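Local coordinates for protein ethanolamine kinase Pv091845 (Plasmodium vivax, PDB 2QG7) that probably phosphorylates ethanolamine as an ethanolamine kinase, the first step in making phosphatidylethanolamine from ethanolamine, at residues A134-G142 / Y171-F182; K207-N215 / P289-L297. All blocks are in the same frame, centred on the assembly; numbering follows the deposited sequence.

In the fold
From the N terminus, the chain first enters interaction 1, where strand 136-141 pairs antiparallel with strand 177-181 in the five-stranded sheet of the N-terminal lobe of this protein-kinase-like fold. The loop it closes contains helix 151-163. Interaction 2 follows in series: the C-terminal part of helix 196-210 and the turn after it meet strand 290-293, closing a longer, largely helical excursion. The two loops neither nest nor cross. The centres of interactions 1 and 2 are about 24 Å apart and their nearest atoms about 9 Å apart. Helix 151-163 bridges them, with E154 pairing with R178 of the sheet, and I157 and L161 packing on L292 and L209.

Interaction 1. Residues A134-G142 / Y171-F182; sequences AKYLIRLYG and YVFFTNGRIEEF
R139 and R178 lie side by side on neighbouring antiparallel strands, 136-141 and 177-181, in the N-lobe sheet of a protein-kinase-like fold, and form a salt-bridge network with the carboxylate of E180. R139 grips it side-on with two nitrogens: NE donates to E180 OE1 at 3.1 Å, almost straight, and NH1 meets E180 OE2 at 2.8 Å on its syn side. The guanidinium and carboxylate are far from coplanar, 53° apart, and OE1 is approached by NE from above the carboxylate plane. R178 NH2 meets E180 OE1 nearly along its C-O axis, at 3.0 Å, so two arginines hold one oxygen. Placing CG between backbone N and carbonyl carbon (chi1 64°) lets E180 run out beside L137, whose CD2 rests 3.1 Å from E180 OE2. R178 NH1 turns away to E154 on helix 151-163, while R139 CD lies over one face of the R178 guanidinium. R139 also forms a long, weak ion pair with D351.

The ends of the pairing are aromatic. The Y136 ring points an edge at the face of Y171, centroids 5.6 Å apart in an offset edge-to-face pair. At the type I turn F174-G177, Y141 N donates to N176 O, and the Y141 ring lies flat over G177, whose CA sits 3.6 Å from the ring centroid.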
loop_
_atom_site.group_PDB
_atom_site.type_symbol
_atom_site.label_atom_id
_atom_site.label_comp_id
_atom_site.label_asym_id
_atom_site.label_seq_id
_atom_site.Cartn_x
_atom_site.Cartn_y
_atom_site.Cartn_z
ATOM N N ALA D 134 31.808 28.612 8.502
ATOM C CA ALA D 134 30.421 28.892 8.876
ATOM C C ALA D 134 29.467 28.273 7.851
ATOM O O ALA D 134 29.713 28.348 6.633
ATOM C CB ALA D 134 30.187 30.399 8.995
ATOM N N LYS D 135 28.380 27.671 8.350
ATOM C CA LYS D 135 27.476 26.907 7.503
ATOM C C LYS D 135 26.100 27.544 7.364
ATOM O O LYS D 135 25.507 28.010 8.345
ATOM C CB LYS D 135 27.394 25.462 7.977
ATOM C CG LYS D 135 28.821 24.829 8.165
ATOM C CD LYS D 135 28.632 23.328 8.535
ATOM C CE LYS D 135 30.068 22.721 8.769
ATOM N NZ LYS D 135 29.862 21.124 8.913
ATOM N N TYR D 136 25.622 27.586 6.120
ATOM C CA TYR D 136 24.273 28.072 5.775
ATOM C C TYR D 136 23.497 26.950 5.106
ATOM O O TYR D 136 24.042 25.876 4.853
ATOM C CB TYR D 136 24.332 29.319 4.874
ATOM C CG TYR D 136 25.184 30.445 5.446
ATOM C CD1 TYR D 136 26.551 30.549 5.146
ATOM C CD2 TYR D 136 24.626 31.401 6.306
ATOM C CE1 TYR D 136 27.331 31.575 5.692
ATOM C CE2 TYR D 136 25.401 32.423 6.852
ATOM C CZ TYR D 136 26.743 32.503 6.542
ATOM O OH TYR D 136 27.491 33.528 7.080
ATOM N N LEU D 137 22.217 27.193 4.848
ATOM C CA LEU D 137 21.342 26.200 4.220
ATOM C C LEU D 137 20.494 26.893 3.158
ATOM O O LEU D 137 19.911 27.972 3.417
ATOM C CB LEU D 137 20.447 25.533 5.282
ATOM C CG LEU D 137 19.561 24.344 4.910
ATOM C CD1 LEU D 137 20.414 23.131 4.583
ATOM C CD2 LEU D 137 18.592 24.004 6.050
ATOM N N ILE D 138 20.443 26.304 1.959
ATOM C CA ILE D 138 19.567 26.836 0.938
ATOM C C ILE D 138 18.376 25.907 0.787
ATOM O O ILE D 138 18.531 24.691 0.639
ATOM C CB ILE D 138 20.270 27.058 -0.421
ATOM C CG1 ILE D 138 21.456 28.011 -0.264
ATOM C CG2 ILE D 138 19.285 27.613 -1.451
ATOM C CD1 ILE D 138 22.260 28.194 -1.537
ATOM N N ARG D 139 17.190 26.504 0.847
ATOM C CA ARG D 139 15.967 25.774 0.658
ATOM C C ARG D 139 15.279 26.302 -0.586
ATOM O O ARG D 139 14.951 27.493 -0.689
ATOM C CB ARG D 139 15.065 25.907 1.891
ATOM C CG ARG D 139 13.850 25.002 1.873
ATOM C CD ARG D 139 12.880 25.379 2.968
ATOM N NE ARG D 139 13.411 25.100 4.302
ATOM C CZ ARG D 139 13.405 23.903 4.895
ATOM N NH1 ARG D 139 13.921 23.780 6.114
ATOM N NH2 ARG D 139 12.894 22.824 4.288
ATOM N N LEU D 140 15.084 25.395 -1.537
ATOM C CA LEU D 140 14.458 25.711 -2.811
ATOM C C LEU D 140 13.119 25.008 -2.855
ATOM O O LEU D 140 13.039 23.786 -2.687
ATOM C CB LEU D 140 15.355 25.270 -3.976
ATOM C CG LEU D 140 16.739 25.931 -4.097
ATOM C CD1 LEU D 140 17.529 25.268 -5.185
ATOM C CD2 LEU D 140 16.630 27.418 -4.411
ATOM N N TYR D 141 12.067 25.792 -3.059
ATOM C CA TYR D 141 10.699 25.269 -3.059
ATOM C C TYR D 141 10.376 24.496 -4.340
ATOM O O TYR D 141 10.934 24.796 -5.405
ATOM C CB TYR D 141 9.674 26.400 -2.867
ATOM C CG TYR D 141 9.983 27.422 -1.780
ATOM C CD1 TYR D 141 10.593 27.041 -0.570
ATOM C CD2 TYR D 141 9.623 28.774 -1.956
ATOM C CE1 TYR D 141 10.862 27.976 0.413
ATOM C CE2 TYR D 141 9.882 29.718 -0.972
ATOM C CZ TYR D 141 10.500 29.308 0.216
ATOM O OH TYR D 141 10.762 30.235 1.202
ATOM N N GLY D 142 9.471 23.508 -4.228
ATOM C CA GLY D 142 8.944 22.801 -5.409
ATOM C C GLY D 142 7.906 23.605 -6.204
ATOM O O GLY D 142 7.734 24.816 -5.983
ATOM N N TYR D 171 17.622 33.886 7.011
ATOM C CA TYR D 171 18.333 35.117 6.644
ATOM C C TYR D 171 17.653 35.906 5.508
ATOM O O TYR D 171 17.396 37.116 5.653
ATOM C CB TYR D 171 19.766 34.770 6.278
ATOM C CG TYR D 171 20.559 34.124 7.393
ATOM C CD1 TYR D 171 20.974 34.869 8.500
ATOM C CD2 TYR D 171 20.923 32.775 7.331
ATOM C CE1 TYR D 171 21.715 34.279 9.522
ATOM C CE2 TYR D 171 21.671 32.170 8.354
ATOM C CZ TYR D 171 22.066 32.938 9.441
ATOM O OH TYR D 171 22.793 32.376 10.467
ATOM N N VAL D 172 17.339 35.219 4.396
ATOM C CA VAL D 172 16.750 35.864 3.209
ATOM C C VAL D 172 15.561 35.077 2.628
ATOM O O VAL D 172 15.616 33.859 2.521
ATOM C CB VAL D 172 17.810 36.084 2.063
ATOM C CG1 VAL D 172 17.188 36.844 0.901
ATOM C CG2 VAL D 172 19.052 36.806 2.578
ATOM N N PHE D 173 14.504 35.803 2.244
ATOM C CA PHE D 173 13.348 35.220 1.568
ATOM C C PHE D 173 13.319 35.669 0.098
ATOM O O PHE D 173 13.446 36.859 -0.182
ATOM C CB PHE D 173 12.026 35.628 2.251
ATOM C CG PHE D 173 11.853 35.102 3.662
ATOM C CD1 PHE D 173 12.260 35.869 4.762
ATOM C CD2 PHE D 173 11.257 33.862 3.891
ATOM C CE1 PHE D 173 12.100 35.405 6.071
ATOM C CE2 PHE D 173 11.084 33.357 5.207
ATOM C CZ PHE D 173 11.505 34.135 6.298
ATOM N N PHE D 174 13.161 34.715 -0.831
ATOM C CA PHE D 174 12.924 35.032 -2.247
ATOM C C PHE D 174 11.828 34.155 -2.830
ATOM O O PHE D 174 11.458 33.127 -2.237
ATOM C CB PHE D 174 14.215 34.979 -3.096
ATOM C CG PHE D 174 15.140 33.806 -2.788
ATOM C CD1 PHE D 174 15.093 32.646 -3.557
ATOM C CD2 PHE D 174 16.066 33.878 -1.752
ATOM C CE1 PHE D 174 15.934 31.579 -3.295
ATOM C CE2 PHE D 174 16.926 32.809 -1.489
ATOM C CZ PHE D 174 16.856 31.659 -2.261
ATOM N N THR D 175 11.304 34.553 -3.992
ATOM C CA THR D 175 10.028 33.963 -4.469
ATOM C C THR D 175 10.064 32.462 -4.691
ATOM O O THR D 175 9.000 31.822 -4.845
ATOM C CB THR D 175 9.456 34.649 -5.747
ATOM O OG1 THR D 175 10.443 34.609 -6.797
ATOM C CG2 THR D 175 9.061 36.104 -5.437
ATOM N N ASN D 176 11.275 31.892 -4.690
ATOM C CA ASN D 176 11.430 30.480 -5.031
ATOM C C ASN D 176 12.277 29.698 -4.007
ATOM O O ASN D 176 12.549 28.501 -4.163
ATOM C CB ASN D 176 11.904 30.341 -6.496
ATOM C CG ASN D 176 13.375 30.709 -6.684
ATOM O OD1 ASN D 176 14.196 29.839 -6.899
ATOM N ND2 ASN D 176 13.706 31.986 -6.582
ATOM N N GLY D 177 12.646 30.371 -2.924
ATOM C CA GLY D 177 13.375 29.697 -1.871
ATOM C C GLY D 177 13.810 30.630 -0.796
ATOM O O GLY D 177 13.346 31.775 -0.731
ATOM N N ARG D 178 14.715 30.152 0.052
ATOM C CA ARG D 178 15.266 30.982 1.130
ATOM C C ARG D 178 16.667 30.559 1.559
ATOM O O ARG D 178 17.126 29.443 1.243
ATOM C CB ARG D 178 14.344 30.943 2.361
ATOM C CG ARG D 178 14.383 29.602 3.105
ATOM C CD ARG D 178 13.644 29.672 4.404
ATOM N NE ARG D 178 12.219 29.526 4.206
ATOM C CZ ARG D 178 11.469 28.579 4.770
ATOM N NH1 ARG D 178 10.166 28.561 4.509
ATOM N NH2 ARG D 178 12.003 27.668 5.588
ATOM N N ILE D 179 17.329 31.447 2.304
ATOM C CA ILE D 179 18.613 31.131 2.931
ATOM C C ILE D 179 18.448 31.147 4.452
ATOM O O ILE D 179 18.075 32.169 5.052
ATOM C CB ILE D 179 19.785 32.095 2.521
ATOM C CG1 ILE D 179 19.845 32.287 0.997
ATOM C CG2 ILE D 179 21.114 31.541 3.039
ATOM C CD1 ILE D 179 20.737 33.471 0.535
ATOM N N GLU D 180 18.751 30.016 5.072
ATOM C CA GLU D 180 18.490 29.842 6.491
ATOM C C GLU D 180 19.696 29.252 7.207
ATOM O O GLU D 180 20.638 28.753 6.583
ATOM C CB GLU D 180 17.206 29.004 6.718
ATOM C CG GLU D 180 17.295 27.569 6.216
ATOM C CD GLU D 180 15.979 26.786 6.276
ATOM O OE1 GLU D 180 14.923 27.289 5.851
ATOM O OE2 GLU D 180 16.011 25.618 6.725
ATOM N N GLU D 181 19.645 29.341 8.531
ATOM C CA GLU D 181 20.709 28.923 9.435
ATOM C C GLU D 181 20.797 27.420 9.443
ATOM O O GLU D 181 19.784 26.727 9.616
ATOM C CB GLU D 181 20.387 29.420 10.850
ATOM C CG GLU D 181 21.540 29.409 11.816
ATOM C CD GLU D 181 21.152 29.855 13.238
ATOM O OE1 GLU D 181 21.521 29.124 14.189
ATOM O OE2 GLU D 181 20.500 30.925 13.414
ATOM N N PHE D 182 22.014 26.923 9.258
ATOM C CA PHE D 182 22.264 25.504 9.317
ATOM C C PHE D 182 22.250 25.044 10.761
ATOM O O PHE D 182 22.806 25.708 11.665
ATOM C CB PHE D 182 23.599 25.161 8.656
ATOM C CG PHE D 182 23.981 23.707 8.757
ATOM C CD1 PHE D 182 23.418 22.761 7.896
ATOM C CD2 PHE D 182 24.911 23.286 9.705
ATOM C CE1 PHE D 182 23.774 21.399 7.994
ATOM C CE2 PHE D 182 25.280 21.946 9.806
ATOM C CZ PHE D 182 24.710 20.996 8.953
HETATM O O HOH W 1 24.056 29.480 9.583
#

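Interaction 2. Residues K207-N215 / P289-L297; sequences KLLHDIKLN and PIVLCHCDL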
loop_
_atom_site.group_PDB
_atom_site.type_symbol
_atom_site.label_atom_id
_atom_site.label_comp_id
_atom_site.label_asym_id
_atom_site.label_seq_id
_atom_site.Cartn_x
_atom_site.Cartn_y
_atom_site.Cartn_z
ATOM N N LYS D 207 5.296 20.661 23.749
ATOM C CA LYS D 207 4.628 21.540 24.719
ATOM C C LYS D 207 5.157 22.978 24.648
ATOM O O LYS D 207 4.358 23.931 24.638
ATOM C CB LYS D 207 4.778 21.007 26.140
ATOM C CG LYS D 207 3.442 20.933 26.866
ATOM C CD LYS D 207 2.946 22.332 27.196
ATOM C CE LYS D 207 1.475 22.341 27.482
ATOM N NZ LYS D 207 1.276 21.627 28.779
ATOM N N LEU D 208 6.495 23.123 24.597
ATOM C CA LEU D 208 7.113 24.413 24.319
ATOM C C LEU D 208 6.525 25.136 23.099
ATOM O O LEU D 208 6.299 26.334 23.144
ATOM C CB LEU D 208 8.625 24.254 24.143
ATOM C CG LEU D 208 9.451 23.859 25.381
ATOM C CD1 LEU D 208 10.926 23.460 25.029
ATOM C CD2 LEU D 208 9.433 25.005 26.390
ATOM N N LEU D 209 6.307 24.411 21.996
ATOM C CA LEU D 209 5.630 24.946 20.839
ATOM C C LEU D 209 4.184 25.295 21.166
ATOM O O LEU D 209 3.678 26.358 20.804
ATOM C CB LEU D 209 5.733 23.948 19.663
ATOM C CG LEU D 209 4.806 24.038 18.442
ATOM C CD1 LEU D 209 5.119 25.255 17.626
ATOM C CD2 LEU D 209 4.908 22.792 17.600
ATOM N N HIS D 210 3.512 24.393 21.865
ATOM C CA HIS D 210 2.104 24.601 22.173
ATOM C C HIS D 210 1.836 25.705 23.215
ATOM O O HIS D 210 0.710 26.196 23.326
ATOM C CB HIS D 210 1.437 23.263 22.522
ATOM C CG HIS D 210 1.272 22.356 21.333
ATOM N ND1 HIS D 210 0.744 21.074 21.426
ATOM C CD2 HIS D 210 1.580 22.547 20.026
ATOM C CE1 HIS D 210 0.732 20.523 20.225
ATOM N NE2 HIS D 210 1.236 21.394 19.362
ATOM N N ASP D 211 2.880 26.092 23.955
ATOM C CA ASP D 211 2.807 27.129 24.997
ATOM C C ASP D 211 2.867 28.538 24.448
ATOM O O ASP D 211 2.539 29.486 25.143
ATOM C CB ASP D 211 3.934 26.960 26.012
ATOM C CG ASP D 211 3.647 25.857 27.030
ATOM O OD1 ASP D 211 2.452 25.536 27.243
ATOM O OD2 ASP D 211 4.611 25.311 27.620
ATOM N N ILE D 212 3.294 28.679 23.205
ATOM C CA ILE D 212 3.374 29.972 22.550
ATOM C C ILE D 212 1.996 30.621 22.493
ATOM O O ILE D 212 1.068 30.086 21.877
ATOM C CB ILE D 212 4.012 29.866 21.134
ATOM C CG1 ILE D 212 5.434 29.324 21.229
ATOM C CG2 ILE D 212 4.045 31.191 20.438
ATOM C CD1 ILE D 212 6.043 29.085 19.891
ATOM N N LYS D 213 1.888 31.783 23.139
ATOM C CA LYS D 213 0.644 32.539 23.206
ATOM C C LYS D 213 0.282 33.167 21.880
ATOM O O LYS D 213 1.152 33.700 21.157
ATOM C CB LYS D 213 0.708 33.605 24.310
ATOM C CG LYS D 213 0.657 33.018 25.729
ATOM C CD LYS D 213 0.762 34.117 26.777
ATOM C CE LYS D 213 1.139 33.524 28.164
ATOM N NZ LYS D 213 1.078 34.630 29.174
ATOM N N LEU D 214 -1.024 33.102 21.576
ATOM C CA LEU D 214 -1.535 33.637 20.313
ATOM C C LEU D 214 -2.486 34.773 20.594
ATOM O O LEU D 214 -3.644 34.559 20.987
ATOM C CB LEU D 214 -2.212 32.540 19.456
ATOM C CG LEU D 214 -1.332 31.369 18.957
ATOM C CD1 LEU D 214 -2.190 30.360 18.145
ATOM C CD2 LEU D 214 -0.155 31.888 18.088
ATOM N N ASN D 215 -1.973 35.990 20.394
ATOM C CA ASN D 215 -2.726 37.203 20.711
ATOM C C ASN D 215 -3.490 37.701 19.490
ATOM O O ASN D 215 -3.290 37.195 18.387
ATOM C CB ASN D 215 -1.796 38.293 21.258
ATOM C CG ASN D 215 -0.505 38.396 20.484
ATOM O OD1 ASN D 215 -0.363 39.259 19.596
ATOM N ND2 ASN D 215 0.449 37.503 20.809
ATOM N N PRO D 289 -7.967 22.825 22.866
ATOM C CA PRO D 289 -7.395 24.173 22.773
ATOM C C PRO D 289 -6.619 24.388 21.470
ATOM O O PRO D 289 -5.784 23.575 21.111
ATOM C CB PRO D 289 -6.455 24.241 23.972
ATOM C CG PRO D 289 -6.939 23.123 24.893
ATOM C CD PRO D 289 -7.511 22.084 24.059
ATOM N N ILE D 290 -6.931 25.483 20.783
ATOM C CA ILE D 290 -6.256 25.909 19.564
ATOM C C ILE D 290 -4.902 26.509 19.943
ATOM O O ILE D 290 -4.833 27.514 20.652
ATOM C CB ILE D 290 -7.089 26.967 18.793
ATOM C CG1 ILE D 290 -8.594 26.593 18.778
ATOM C CG2 ILE D 290 -6.568 27.204 17.422
ATOM C CD1 ILE D 290 -8.927 25.250 18.201
ATOM N N VAL D 291 -3.827 25.852 19.504
ATOM C CA VAL D 291 -2.454 26.261 19.803
ATOM C C VAL D 291 -1.672 26.387 18.509
ATOM O O VAL D 291 -2.193 26.095 17.422
ATOM C CB VAL D 291 -1.767 25.292 20.794
ATOM C CG1 VAL D 291 -2.594 25.196 22.087
ATOM C CG2 VAL D 291 -1.625 23.925 20.214
ATOM N N LEU D 292 -0.439 26.870 18.591
ATOM C CA LEU D 292 0.412 26.901 17.405
ATOM C C LEU D 292 0.936 25.497 17.265
ATOM O O LEU D 292 1.732 25.018 18.109
ATOM C CB LEU D 292 1.559 27.879 17.603
ATOM C CG LEU D 292 2.449 28.205 16.398
ATOM C CD1 LEU D 292 1.615 28.548 15.155
ATOM C CD2 LEU D 292 3.421 29.309 16.749
ATOM N N CYS D 293 0.466 24.827 16.214
ATOM C CA CYS D 293 0.861 23.448 15.926
ATOM C C CYS D 293 1.984 23.378 14.892
ATOM O O CYS D 293 2.166 24.281 14.105
ATOM C CB CYS D 293 -0.360 22.694 15.441
ATOM S SG CYS D 293 -1.624 22.426 16.712
ATOM N N HIS D 294 2.765 22.307 14.918
ATOM C CA HIS D 294 3.711 22.037 13.836
ATOM C C HIS D 294 3.035 21.535 12.543
ATOM O O HIS D 294 3.319 22.039 11.429
ATOM C CB HIS D 294 4.771 21.058 14.293
ATOM C CG HIS D 294 5.850 20.838 13.271
ATOM N ND1 HIS D 294 5.675 20.036 12.156
ATOM C CD2 HIS D 294 7.117 21.308 13.199
ATOM C CE1 HIS D 294 6.785 20.028 11.444
ATOM N NE2 HIS D 294 7.677 20.788 12.057
ATOM N N CYS D 295 2.142 20.550 12.705
ATOM C CA CYS D 295 1.223 20.043 11.643
ATOM C C CYS D 295 1.766 18.970 10.702
ATOM O O CYS D 295 1.002 18.428 9.919
ATOM C CB CYS D 295 0.589 21.176 10.834
ATOM S SG CYS D 295 -0.279 22.383 11.814
ATOM N N ASP D 296 3.074 18.695 10.792
ATOM C CA ASP D 296 3.775 17.739 9.954
ATOM C C ASP D 296 4.899 17.072 10.738
ATOM O O ASP D 296 6.070 17.015 10.345
ATOM C CB ASP D 296 4.289 18.404 8.667
ATOM C CG ASP D 296 4.640 17.394 7.607
ATOM O OD1 ASP D 296 4.117 16.233 7.654
ATOM O OD2 ASP D 296 5.473 17.740 6.741
ATOM N N LEU D 297 4.531 16.554 11.891
ATOM C CA LEU D 297 5.541 16.077 12.813
ATOM C C LEU D 297 5.887 14.626 12.541
ATOM O O LEU D 297 5.750 13.760 13.399
ATOM C CB LEU D 297 5.099 16.332 14.241
ATOM C CG LEU D 297 6.188 16.644 15.288
ATOM C CD1 LEU D 297 6.993 17.941 15.016
ATOM C CD2 LEU D 297 5.548 16.666 16.692
#
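H210, in the last part of helix 196-210, comes up against V291 of strand 290-293 with their CA atoms 5.4 Å apart, and the chain after the helix turns so that I212 and L214 also face the strand. Side-chain packing, rather than backbone pairing, joins the two segments.

The H210 imidazole is the flat element. The side chains of H210 and V291 cross at about a right angle, which sets V291 CG2 over one face of the ring, 3.6 Å from the H210 centroid as a CH-pi contact; CG2 lies between its own backbone N and carbonyl carbon, leaving CG1 to pack against H210 O. At the ring's edge, H210 CD2 lies 3.1 Å from L292 O, and C293 SG approaches obliquely. Both ring nitrogens are engaged beyond the segments: ND1 with Y394 OH and NE2 with D363 OD2, which fixes the rotation of the imidazole. D363 OD2 also accepts from H294 N, so one carboxylate oxygen holds both histidine residues.

L209 presses CG and CD1 against the same carbonyl, CG 3.2 Å from L292 O, while L209 CD2 reaches H294 CB at 3.7 Å. With L292 CG anti to the backbone N (chi1 -171°), L292 CD2 reaches I212 CD1, 4.1 Å away, and L214 CD1 rests on L292 N. Further along the chain, H294 ND1 accepts from D296 N while its NE2 bonds I350 O. H294 and D296 open an HxDxxxxN sequence, completed by N301, that matches Brenner's phosphotransferase motif.

Helix 151-163 packs on L209, I212 and L292, helix 360-369 lies against H210, V291 and C293, and strand 356-359 pairs antiparallel with 290-293, placing P357 on L214.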